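Local coordinates for 3-oxoacyl-(acyl-carrier protein) synthase II (PDB 1J3N) that probably catalyses the condensation of acyl groups with malonyl-acyl-carrier protein in fatty acid elongation, working as a homodimer, at residues P35-F39 with I192-I197; A43-R47 with I197-A201; I48-V52 with V228-G232. One frame throughout, in Å; residues are numbered along the deposited sequence.

Contact 1 (P35-F39 with I192-I197); sequences PITRF and ITPMAI
Pro194 packs over one face of the Phe39 ring, its CD 3.8 Å from the ring centroid and only 1° off the normal, a CH-pi contact. Ile36 CG2 covers the other face of the ring, 3.9 Å above its plane, so the phenyl is held between a side chain of its own loop and the proline that starts a helix. Phe39 takes the crowded position, with CG between its backbone N and carbonyl carbon (chi1 60°), and this swings CZ onto the Thr193-Pro194 peptide. Ile197 CD1 fills in at the ring edge and meets Ile36 CD1 tip to tip at 3.7 Å. Ile192 CG2 touches both Phe39 CE1 and Arg38 CB. A serine in place of Phe39 would probably leave a gap between Ile36 and Pro194 and deprive the proline of its aromatic partner. Arg38 crosses Ile192 at about a right angle; its NH1 reaches Ile192 O through one water, while NH2 forms a salt bridge to Glu231. The contact seats the loop between strands 33-35 and 48-50 on the N-terminal turn of helix 194-202, with helix 109-122 beyond and Phe119 of the second subunit against Pro194.

Contact 2 (A43-R47 with I197-A201); sequences ALPVR and IGAFA
Leu44, Pro45 and Val46 bring their side chains onto the flank of helix 194-202 that faces the loop, where Ile197 and Ala201 stand one turn apart. Ile197 CG2 receives both Leu44 and Val46: Leu44 CD1 lies 3.9 Å from it, crossing the isoleucine at about a right angle, and Val46 CB approaches the same methyl at 4.0 Å. With Ile197 CG2 anti to the backbone N (chi1 of CG1 -66°), this branch serves the 43-47 loop while the CG1 branch points toward Ile36 and Met229. One turn further on, the short Ala201 CB receives two partners, Pro45 CG at 3.6 Å and Val46 CG2 at 4.0 Å. The two methyls of Val46 divide the work, since CG1 sits near Ile197 and CG2 near Ala201. Gly198 contributes backbone alone, and Leu44 CD2 comes to 4.3 Å from its CA.

The loop that carries these groups is fixed from behind. Arg47, turned away from the helix, folds its guanidinium back so that NH1 donates to Leu44 O at 2.9 Å; NH1 lies in the plane of the Leu44 carbonyl, and Leu44 O in turn lies close to the guanidinium plane. Asn210 takes hold of the next peptides, with ND2 on Pro45 O and OD1 on Arg47 N. Leu206 packs on Val46, and Pro124 and Asn125 of the second subunit cover Leu44 and Pro45, which makes these segments part of the dimer interface.

No hydrogen bond joins the two segments. Their adhesion is apolar and rests on shape, while the loop's polar bonds go to its own residues, to Asn210 and, from Ala43 O, to Asn125 of the second subunit. The one polar cost is Val46 O, buried against Ile197 CG2 without a hydrogen-bonding partner in the model.

Contact 3 (I48-V52 with V228-G232); sequences IAAEV and VMGEG
Glu231 and Val52 cross with their chains in contact, Glu231 CG lying 3.6 Å from Val52 CG2, and the carboxylate is carried past the valine to its backbone. There Glu231 OE2 accepts Val52 N at 2.7 Å in an almost straight bond (178°), using the anti lone pair. The glutamate's first torsion (chi1 76°) sets CG between its own N and carbonyl carbon, and the chain then runs extended toward the 48-52 segment. Glu51 is turned the other way: its CB touches OE2 of Glu231, but its carboxylate leads off to Arg34, Thr37 and the backbone N of Arg38.

Behind these side chains the two segments run nearly parallel, 14° apart, and share a single parallel bridge. Ala50 N donates to Met229 O at 3.0 Å, and Glu231 N returns a weak bond to Ala50 O. Gly230 faces Ala50 so closely that a side chain there would be tight against Ala50 CB, and Gly232 has backbone angles that suit glycine. At the other end Val228 CG1 rests 3.8 Å from Ala49 CA, while a water links Ile48 O to Met229 N. Met229 turns its end away, toward helix 194-202.

The contact thus joins the short strand 48-50 to the approach of the long strand 232-240. Its chemistry centres on the Glu231 carboxylate: OE2 is gripped by Val52 N and by Arg38 in a salt bridge, and OE1 has a weak bond to Tyr74. With Glu51 OE2 5.8 Å from Glu231 OE2, the two acids would tend to repel, and the arginines Arg34 and Arg38 probably offset this and favour the charged forms.

How the contacts relate
From the N terminus, strand 33-35 leads into 35-39, then 43-47 and 48-52, and each meets a later partner in the same order, 192-197, 197-201 and 228-232. Each contact closes a loop of roughly 150 to 175 residues, and all three loops cross. Contacts 1 and 2 use successive turns of helix 194-202 and share Ile197; Phe39 and Leu44 also pack together. Contact 3 continues to the approach of strand 232-240 and joins contact 1 through Thr37 with Glu51, and contact 2 through Met229 packed on Phe200. Together they tie the antiparallel pair of strands 33-35 and 48-50 to helix 194-202 and the large sheet, with contacts 1 and 2 also reaching the second subunit.

Contact 1 (P35-F39 with I192-I197)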
ATOM      1  N   PRO A  35     -20.673 -21.304  11.457  1.00 27.36           N
ATOM      2  CA  PRO A  35     -19.830 -22.390  10.956  1.00 26.73           C
ATOM      3  C   PRO A  35     -19.486 -22.028   9.505  1.00 25.43           C
ATOM      4  O   PRO A  35     -20.331 -21.503   8.779  1.00 24.54           O
ATOM      5  CB  PRO A  35     -20.749 -23.609  11.060  1.00 27.62           C
ATOM      6  CG  PRO A  35     -21.602 -23.278  12.241  1.00 26.61           C
ATOM      7  CD  PRO A  35     -21.944 -21.833  11.990  1.00 27.34           C
ATOM      8  N   ILE A  36     -18.252 -22.291   9.089  1.00 24.53           N
ATOM      9  CA  ILE A  36     -17.825 -21.947   7.736  1.00 24.32           C
ATOM     10  C   ILE A  36     -18.583 -22.704   6.655  1.00 25.74           C
ATOM     11  O   ILE A  36     -18.690 -23.926   6.692  1.00 24.93           O
ATOM     12  CB  ILE A  36     -16.299 -22.184   7.570  1.00 24.27           C
ATOM     13  CG1 ILE A  36     -15.529 -21.257   8.521  1.00 21.01           C
ATOM     14  CG2 ILE A  36     -15.861 -21.916   6.128  1.00 21.85           C
ATOM     15  CD1 ILE A  36     -14.059 -21.644   8.703  1.00 19.02           C
ATOM     16  N   THR A  37     -19.113 -21.960   5.691  1.00 27.95           N
ATOM     17  CA  THR A  37     -19.848 -22.554   4.584  1.00 30.00           C
ATOM     18  C   THR A  37     -19.137 -22.285   3.259  1.00 28.46           C
ATOM     19  O   THR A  37     -19.383 -22.978   2.275  1.00 27.57           O
ATOM     20  CB  THR A  37     -21.274 -21.990   4.480  1.00 30.52           C
ATOM     21  OG1 THR A  37     -21.210 -20.599   4.149  1.00 30.35           O
ATOM     22  CG2 THR A  37     -22.020 -22.162   5.801  1.00 32.39           C
ATOM     23  N   ARG A  38     -18.255 -21.285   3.242  1.00 28.37           N
ATOM     24  CA  ARG A  38     -17.510 -20.924   2.030  1.00 28.36           C
ATOM     25  C   ARG A  38     -16.763 -22.121   1.441  1.00 29.65           C
ATOM     26  O   ARG A  38     -16.649 -22.259   0.220  1.00 29.42           O
ATOM     27  CB  ARG A  38     -16.523 -19.792   2.336  1.00 29.63           C
ATOM     28  CG  ARG A  38     -15.740 -19.283   1.128  1.00 25.33           C
ATOM     29  CD  ARG A  38     -16.670 -18.772   0.032  1.00 25.20           C
ATOM     30  NE  ARG A  38     -17.653 -17.816   0.541  1.00 23.74           N
ATOM     31  CZ  ARG A  38     -17.350 -16.655   1.121  1.00 25.82           C
ATOM     32  NH1 ARG A  38     -16.080 -16.283   1.268  1.00 24.51           N
ATOM     33  NH2 ARG A  38     -18.317 -15.876   1.574  1.00 23.50           N
ATOM     34  N   PHE A  39     -16.232 -22.971   2.314  1.00 29.89           N
ATOM     35  CA  PHE A  39     -15.531 -24.184   1.901  1.00 28.88           C
ATOM     36  C   PHE A  39     -15.615 -25.163   3.062  1.00 28.85           C
ATOM     37  O   PHE A  39     -16.065 -24.800   4.147  1.00 27.48           O
ATOM     38  CB  PHE A  39     -14.056 -23.912   1.556  1.00 28.33           C
ATOM     39  CG  PHE A  39     -13.252 -23.345   2.694  1.00 28.88           C
ATOM     40  CD1 PHE A  39     -13.263 -21.979   2.960  1.00 26.73           C
ATOM     41  CD2 PHE A  39     -12.505 -24.183   3.518  1.00 28.35           C
ATOM     42  CE1 PHE A  39     -12.546 -21.455   4.033  1.00 26.09           C
ATOM     43  CE2 PHE A  39     -11.785 -23.668   4.595  1.00 28.58           C
ATOM     44  CZ  PHE A  39     -11.808 -22.299   4.852  1.00 29.08           C
ATOM     45  N   ILE A 192     -11.260 -15.697   3.570  1.00 21.34           N
ATOM     46  CA  ILE A 192     -11.862 -16.859   4.202  1.00 22.96           C
ATOM     47  C   ILE A 192     -11.595 -18.010   3.239  1.00 23.94           C
ATOM     48  O   ILE A 192     -12.436 -18.362   2.404  1.00 24.05           O
ATOM     49  CB  ILE A 192     -13.381 -16.673   4.426  1.00 22.97           C
ATOM     50  CG1 ILE A 192     -13.612 -15.531   5.427  1.00 22.92           C
ATOM     51  CG2 ILE A 192     -14.000 -17.969   4.955  1.00 24.11           C
ATOM     52  CD1 ILE A 192     -15.075 -15.318   5.835  1.00 22.61           C
ATOM     53  N   THR A 193     -10.382 -18.550   3.335  1.00 23.57           N
ATOM     54  CA  THR A 193      -9.951 -19.653   2.490  1.00 23.15           C
ATOM     55  C   THR A 193      -9.192 -20.676   3.336  1.00 23.16           C
ATOM     56  O   THR A 193      -8.751 -20.382   4.455  1.00 23.99           O
ATOM     57  CB  THR A 193      -9.054 -19.151   1.319  1.00 22.07           C
ATOM     58  OG1 THR A 193      -7.772 -18.749   1.817  1.00 21.42           O
ATOM     59  CG2 THR A 193      -9.704 -17.974   0.626  1.00 20.94           C
ATOM     60  N   PRO A 194      -9.044 -21.901   2.820  1.00 23.93           N
ATOM     61  CA  PRO A 194      -8.338 -22.961   3.553  1.00 25.13           C
ATOM     62  C   PRO A 194      -6.939 -22.554   3.999  1.00 25.73           C
ATOM     63  O   PRO A 194      -6.558 -22.743   5.161  1.00 24.06           O
ATOM     64  CB  PRO A 194      -8.295 -24.112   2.549  1.00 25.75           C
ATOM     65  CG  PRO A 194      -9.511 -23.881   1.696  1.00 25.53           C
ATOM     66  CD  PRO A 194      -9.549 -22.388   1.523  1.00 23.67           C
ATOM     67  N   MET A 195      -6.181 -21.984   3.068  1.00 24.55           N
ATOM     68  CA  MET A 195      -4.807 -21.579   3.342  1.00 26.61           C
ATOM     69  C   MET A 195      -4.627 -20.412   4.299  1.00 24.84           C
ATOM     70  O   MET A 195      -3.659 -20.380   5.049  1.00 25.68           O
ATOM     71  CB  MET A 195      -4.081 -21.277   2.028  1.00 26.70           C
ATOM     72  CG  MET A 195      -2.653 -20.783   2.204  1.00 27.50           C
ATOM     73  SD  MET A 195      -1.763 -20.788   0.639  1.00 29.16           S
ATOM     74  CE  MET A 195      -0.102 -21.042   1.215  1.00 27.58           C
ATOM     75  N   ALA A 196      -5.542 -19.451   4.271  1.00 27.04           N
ATOM     76  CA  ALA A 196      -5.438 -18.284   5.149  1.00 26.35           C
ATOM     77  C   ALA A 196      -5.880 -18.598   6.575  1.00 27.43           C
ATOM     78  O   ALA A 196      -5.216 -18.219   7.536  1.00 29.15           O
ATOM     79  CB  ALA A 196      -6.264 -17.141   4.595  1.00 26.83           C
ATOM     80  N   ILE A 197      -7.012 -19.274   6.715  1.00 26.72           N
ATOM     81  CA  ILE A 197      -7.483 -19.624   8.042  1.00 28.83           C
ATOM     82  C   ILE A 197      -6.517 -20.656   8.608  1.00 28.00           C
ATOM     83  O   ILE A 197      -6.264 -20.697   9.811  1.00 27.55           O
ATOM     84  CB  ILE A 197      -8.922 -20.182   7.999  1.00 29.21           C
ATOM     85  CG1 ILE A 197      -9.877 -19.068   7.548  1.00 30.89           C
ATOM     86  CG2 ILE A 197      -9.326 -20.717   9.378  1.00 30.10           C
ATOM     87  CD1 ILE A 197     -11.343 -19.416   7.608  1.00 31.89           C
TER
HETATM   88  O   HOH W   1     -13.673 -16.982   0.343  1.00 23.32           O

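Contact 2 (A43-R47 with I197-A201)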
ATOM      1  N   ALA A  43     -11.418 -30.344   8.399  1.00 29.51           N
ATOM      2  CA  ALA A  43     -10.081 -30.729   8.849  1.00 28.87           C
ATOM      3  C   ALA A  43      -9.338 -29.675   9.686  1.00 30.07           C
ATOM      4  O   ALA A  43      -8.384 -30.007  10.394  1.00 29.65           O
ATOM      5  CB  ALA A  43      -9.227 -31.130   7.648  1.00 29.12           C
ATOM      6  N   LEU A  44      -9.769 -28.415   9.613  1.00 29.90           N
ATOM      7  CA  LEU A  44      -9.110 -27.334  10.355  1.00 28.88           C
ATOM      8  C   LEU A  44      -9.486 -27.234  11.837  1.00 27.31           C
ATOM      9  O   LEU A  44     -10.530 -27.729  12.254  1.00 26.15           O
ATOM     10  CB  LEU A  44      -9.403 -25.986   9.692  1.00 29.01           C
ATOM     11  CG  LEU A  44      -8.945 -25.755   8.250  1.00 28.59           C
ATOM     12  CD1 LEU A  44      -9.296 -24.330   7.835  1.00 29.51           C
ATOM     13  CD2 LEU A  44      -7.455 -25.985   8.139  1.00 27.86           C
ATOM     14  N   PRO A  45      -8.618 -26.597  12.650  1.00 27.26           N
ATOM     15  CA  PRO A  45      -8.861 -26.421  14.089  1.00 27.00           C
ATOM     16  C   PRO A  45      -9.823 -25.265  14.345  1.00 27.17           C
ATOM     17  O   PRO A  45     -10.451 -25.184  15.406  1.00 26.76           O
ATOM     18  CB  PRO A  45      -7.465 -26.144  14.644  1.00 28.49           C
ATOM     19  CG  PRO A  45      -6.792 -25.430  13.521  1.00 27.79           C
ATOM     20  CD  PRO A  45      -7.218 -26.266  12.320  1.00 27.82           C
ATOM     21  N   VAL A  46      -9.910 -24.365  13.367  1.00 25.52           N
ATOM     22  CA  VAL A  46     -10.797 -23.203  13.423  1.00 25.30           C
ATOM     23  C   VAL A  46     -11.796 -23.435  12.304  1.00 25.02           C
ATOM     24  O   VAL A  46     -11.420 -23.501  11.134  1.00 25.19           O
ATOM     25  CB  VAL A  46     -10.029 -21.884  13.159  1.00 24.58           C
ATOM     26  CG1 VAL A  46     -10.999 -20.706  13.142  1.00 22.91           C
ATOM     27  CG2 VAL A  46      -8.979 -21.676  14.234  1.00 24.60           C
ATOM     28  N   ARG A  47     -13.069 -23.551  12.653  1.00 25.47           N
ATOM     29  CA  ARG A  47     -14.081 -23.838  11.647  1.00 25.72           C
ATOM     30  C   ARG A  47     -15.252 -22.866  11.644  1.00 25.82           C
ATOM     31  O   ARG A  47     -16.368 -23.226  11.246  1.00 25.46           O
ATOM     32  CB  ARG A  47     -14.571 -25.278  11.851  1.00 26.12           C
ATOM     33  CG  ARG A  47     -13.416 -26.279  11.918  1.00 26.27           C
ATOM     34  CD  ARG A  47     -13.889 -27.715  12.103  1.00 31.77           C
ATOM     35  NE  ARG A  47     -14.411 -27.981  13.444  1.00 31.70           N
ATOM     36  CZ  ARG A  47     -13.663 -28.278  14.501  1.00 33.56           C
ATOM     37  NH1 ARG A  47     -12.342 -28.354  14.387  1.00 32.27           N
ATOM     38  NH2 ARG A  47     -14.239 -28.513  15.676  1.00 33.87           N
ATOM     39  N   ILE A 197      -7.012 -19.274   6.715  1.00 26.72           N
ATOM     40  CA  ILE A 197      -7.483 -19.624   8.042  1.00 28.83           C
ATOM     41  C   ILE A 197      -6.517 -20.656   8.608  1.00 28.00           C
ATOM     42  O   ILE A 197      -6.264 -20.697   9.811  1.00 27.55           O
ATOM     43  CB  ILE A 197      -8.922 -20.182   7.999  1.00 29.21           C
ATOM     44  CG1 ILE A 197      -9.877 -19.068   7.548  1.00 30.89           C
ATOM     45  CG2 ILE A 197      -9.326 -20.717   9.378  1.00 30.10           C
ATOM     46  CD1 ILE A 197     -11.343 -19.416   7.608  1.00 31.89           C
ATOM     47  N   GLY A 198      -5.965 -21.481   7.726  1.00 28.20           N
ATOM     48  CA  GLY A 198      -5.011 -22.481   8.167  1.00 27.67           C
ATOM     49  C   GLY A 198      -3.767 -21.802   8.714  1.00 27.35           C
ATOM     50  O   GLY A 198      -3.266 -22.157   9.783  1.00 28.02           O
ATOM     51  N   ALA A 199      -3.276 -20.811   7.977  1.00 27.08           N
ATOM     52  CA  ALA A 199      -2.086 -20.057   8.363  1.00 25.70           C
ATOM     53  C   ALA A 199      -2.252 -19.325   9.697  1.00 24.85           C
ATOM     54  O   ALA A 199      -1.361 -19.360  10.548  1.00 23.49           O
ATOM     55  CB  ALA A 199      -1.735 -19.068   7.265  1.00 25.89           C
ATOM     56  N   PHE A 200      -3.387 -18.653   9.873  1.00 24.61           N
ATOM     57  CA  PHE A 200      -3.653 -17.927  11.112  1.00 25.09           C
ATOM     58  C   PHE A 200      -3.910 -18.908  12.255  1.00 25.82           C
ATOM     59  O   PHE A 200      -3.703 -18.578  13.422  1.00 25.33           O
ATOM     60  CB  PHE A 200      -4.858 -16.993  10.941  1.00 24.13           C
ATOM     61  CG  PHE A 200      -4.529 -15.694  10.259  1.00 25.83           C
ATOM     62  CD1 PHE A 200      -3.830 -14.697  10.936  1.00 25.13           C
ATOM     63  CD2 PHE A 200      -4.918 -15.464   8.944  1.00 25.16           C
ATOM     64  CE1 PHE A 200      -3.524 -13.484  10.313  1.00 26.47           C
ATOM     65  CE2 PHE A 200      -4.616 -14.255   8.309  1.00 26.91           C
ATOM     66  CZ  PHE A 200      -3.919 -13.264   8.997  1.00 27.58           C
ATOM     67  N   ALA A 201      -4.362 -20.113  11.914  1.00 26.46           N
ATOM     68  CA  ALA A 201      -4.624 -21.142  12.911  1.00 26.96           C
ATOM     69  C   ALA A 201      -3.312 -21.729  13.421  1.00 28.20           C
ATOM     70  O   ALA A 201      -3.134 -21.905  14.629  1.00 29.12           O
ATOM     71  CB  ALA A 201      -5.493 -22.243  12.318  1.00 28.74           C
TER

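Contact 3 (I48-V52 with V228-G232)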
ATOM      1  N   ILE A  48     -14.985 -21.637  12.081  1.00 24.18           N
ATOM      2  CA  ILE A  48     -15.997 -20.585  12.151  1.00 23.96           C
ATOM      3  C   ILE A  48     -15.434 -19.289  11.556  1.00 23.93           C
ATOM      4  O   ILE A  48     -14.223 -19.071  11.562  1.00 23.89           O
ATOM      5  CB  ILE A  48     -16.409 -20.283  13.612  1.00 22.98           C
ATOM      6  CG1 ILE A  48     -15.183 -19.824  14.412  1.00 21.23           C
ATOM      7  CG2 ILE A  48     -17.062 -21.509  14.233  1.00 25.64           C
ATOM      8  CD1 ILE A  48     -15.493 -19.341  15.828  1.00 19.28           C
ATOM      9  N   ALA A  49     -16.319 -18.436  11.054  1.00 22.98           N
ATOM     10  CA  ALA A  49     -15.901 -17.167  10.462  1.00 23.71           C
ATOM     11  C   ALA A  49     -17.115 -16.267  10.274  1.00 23.80           C
ATOM     12  O   ALA A  49     -18.265 -16.722  10.379  1.00 22.11           O
ATOM     13  CB  ALA A  49     -15.214 -17.412   9.109  1.00 20.16           C
ATOM     14  N   ALA A  50     -16.854 -14.992   9.996  1.00 22.28           N
ATOM     15  CA  ALA A  50     -17.922 -14.022   9.774  1.00 22.93           C
ATOM     16  C   ALA A  50     -18.049 -13.864   8.266  1.00 22.13           C
ATOM     17  O   ALA A  50     -17.383 -13.025   7.664  1.00 21.55           O
ATOM     18  CB  ALA A  50     -17.569 -12.681  10.432  1.00 20.81           C
ATOM     19  N   GLU A  51     -18.900 -14.688   7.664  1.00 23.76           N
ATOM     20  CA  GLU A  51     -19.097 -14.666   6.225  1.00 22.90           C
ATOM     21  C   GLU A  51     -20.133 -13.655   5.753  1.00 24.19           C
ATOM     22  O   GLU A  51     -21.103 -13.338   6.454  1.00 20.47           O
ATOM     23  CB  GLU A  51     -19.480 -16.066   5.724  1.00 24.65           C
ATOM     24  CG  GLU A  51     -18.487 -17.158   6.106  1.00 25.25           C
ATOM     25  CD  GLU A  51     -18.920 -18.534   5.625  1.00 29.81           C
ATOM     26  OE1 GLU A  51     -20.145 -18.772   5.550  1.00 29.61           O
ATOM     27  OE2 GLU A  51     -18.044 -19.381   5.337  1.00 29.13           O
ATOM     28  N   VAL A  52     -19.897 -13.139   4.551  1.00 24.35           N
ATOM     29  CA  VAL A  52     -20.791 -12.181   3.933  1.00 22.75           C
ATOM     30  C   VAL A  52     -21.689 -12.938   2.962  1.00 22.33           C
ATOM     31  O   VAL A  52     -21.250 -13.881   2.310  1.00 20.82           O
ATOM     32  CB  VAL A  52     -20.005 -11.108   3.135  1.00 22.65           C
ATOM     33  CG1 VAL A  52     -20.932 -10.399   2.172  1.00 23.21           C
ATOM     34  CG2 VAL A  52     -19.362 -10.097   4.091  1.00 20.78           C
ATOM     35  N   VAL A 228     -11.703 -13.815  15.339  1.00 26.14           N
ATOM     36  CA  VAL A 228     -12.454 -14.584  14.357  1.00 27.86           C
ATOM     37  C   VAL A 228     -12.246 -13.846  13.048  1.00 26.90           C
ATOM     38  O   VAL A 228     -12.331 -12.619  13.005  1.00 24.37           O
ATOM     39  CB  VAL A 228     -13.965 -14.618  14.696  1.00 26.29           C
ATOM     40  CG1 VAL A 228     -14.725 -15.442  13.652  1.00 25.64           C
ATOM     41  CG2 VAL A 228     -14.169 -15.211  16.078  1.00 27.25           C
ATOM     42  N   MET A 229     -11.950 -14.579  11.982  1.00 27.75           N
ATOM     43  CA  MET A 229     -11.730 -13.914  10.706  1.00 27.11           C
ATOM     44  C   MET A 229     -13.058 -13.582  10.058  1.00 25.81           C
ATOM     45  O   MET A 229     -13.958 -14.416  10.005  1.00 26.79           O
ATOM     46  CB  MET A 229     -10.913 -14.784   9.751  1.00 28.28           C
ATOM     47  CG  MET A 229     -10.425 -14.001   8.526  1.00 28.77           C
ATOM     48  SD  MET A 229      -9.879 -15.049   7.164  1.00 33.50           S
ATOM     49  CE  MET A 229      -8.171 -15.357   7.626  1.00 25.26           C
ATOM     50  N   GLY A 230     -13.163 -12.351   9.572  1.00 26.57           N
ATOM     51  CA  GLY A 230     -14.369 -11.902   8.908  1.00 24.56           C
ATOM     52  C   GLY A 230     -13.982 -11.483   7.508  1.00 23.93           C
ATOM     53  O   GLY A 230     -12.807 -11.493   7.155  1.00 26.80           O
ATOM     54  N   GLU A 231     -14.962 -11.135   6.693  1.00 24.32           N
ATOM     55  CA  GLU A 231     -14.680 -10.714   5.335  1.00 23.70           C
ATOM     56  C   GLU A 231     -15.614  -9.559   5.044  1.00 24.24           C
ATOM     57  O   GLU A 231     -16.573  -9.321   5.788  1.00 25.35           O
ATOM     58  CB  GLU A 231     -14.939 -11.853   4.343  1.00 21.74           C
ATOM     59  CG  GLU A 231     -16.407 -12.100   4.055  1.00 23.87           C
ATOM     60  CD  GLU A 231     -16.634 -13.291   3.146  1.00 26.73           C
ATOM     61  OE1 GLU A 231     -15.761 -13.562   2.291  1.00 29.35           O
ATOM     62  OE2 GLU A 231     -17.693 -13.947   3.273  1.00 28.27           O
ATOM     63  N   GLY A 232     -15.335  -8.843   3.969  1.00 21.84           N
ATOM     64  CA  GLY A 232     -16.181  -7.729   3.604  1.00 23.95           C
ATOM     65  C   GLY A 232     -15.381  -6.553   3.095  1.00 22.26           C
ATOM     66  O   GLY A 232     -14.195  -6.676   2.766  1.00 22.78           O
TER
HETATM   67  O   HOH W   2     -11.960 -17.659  12.434  1.00 18.64           O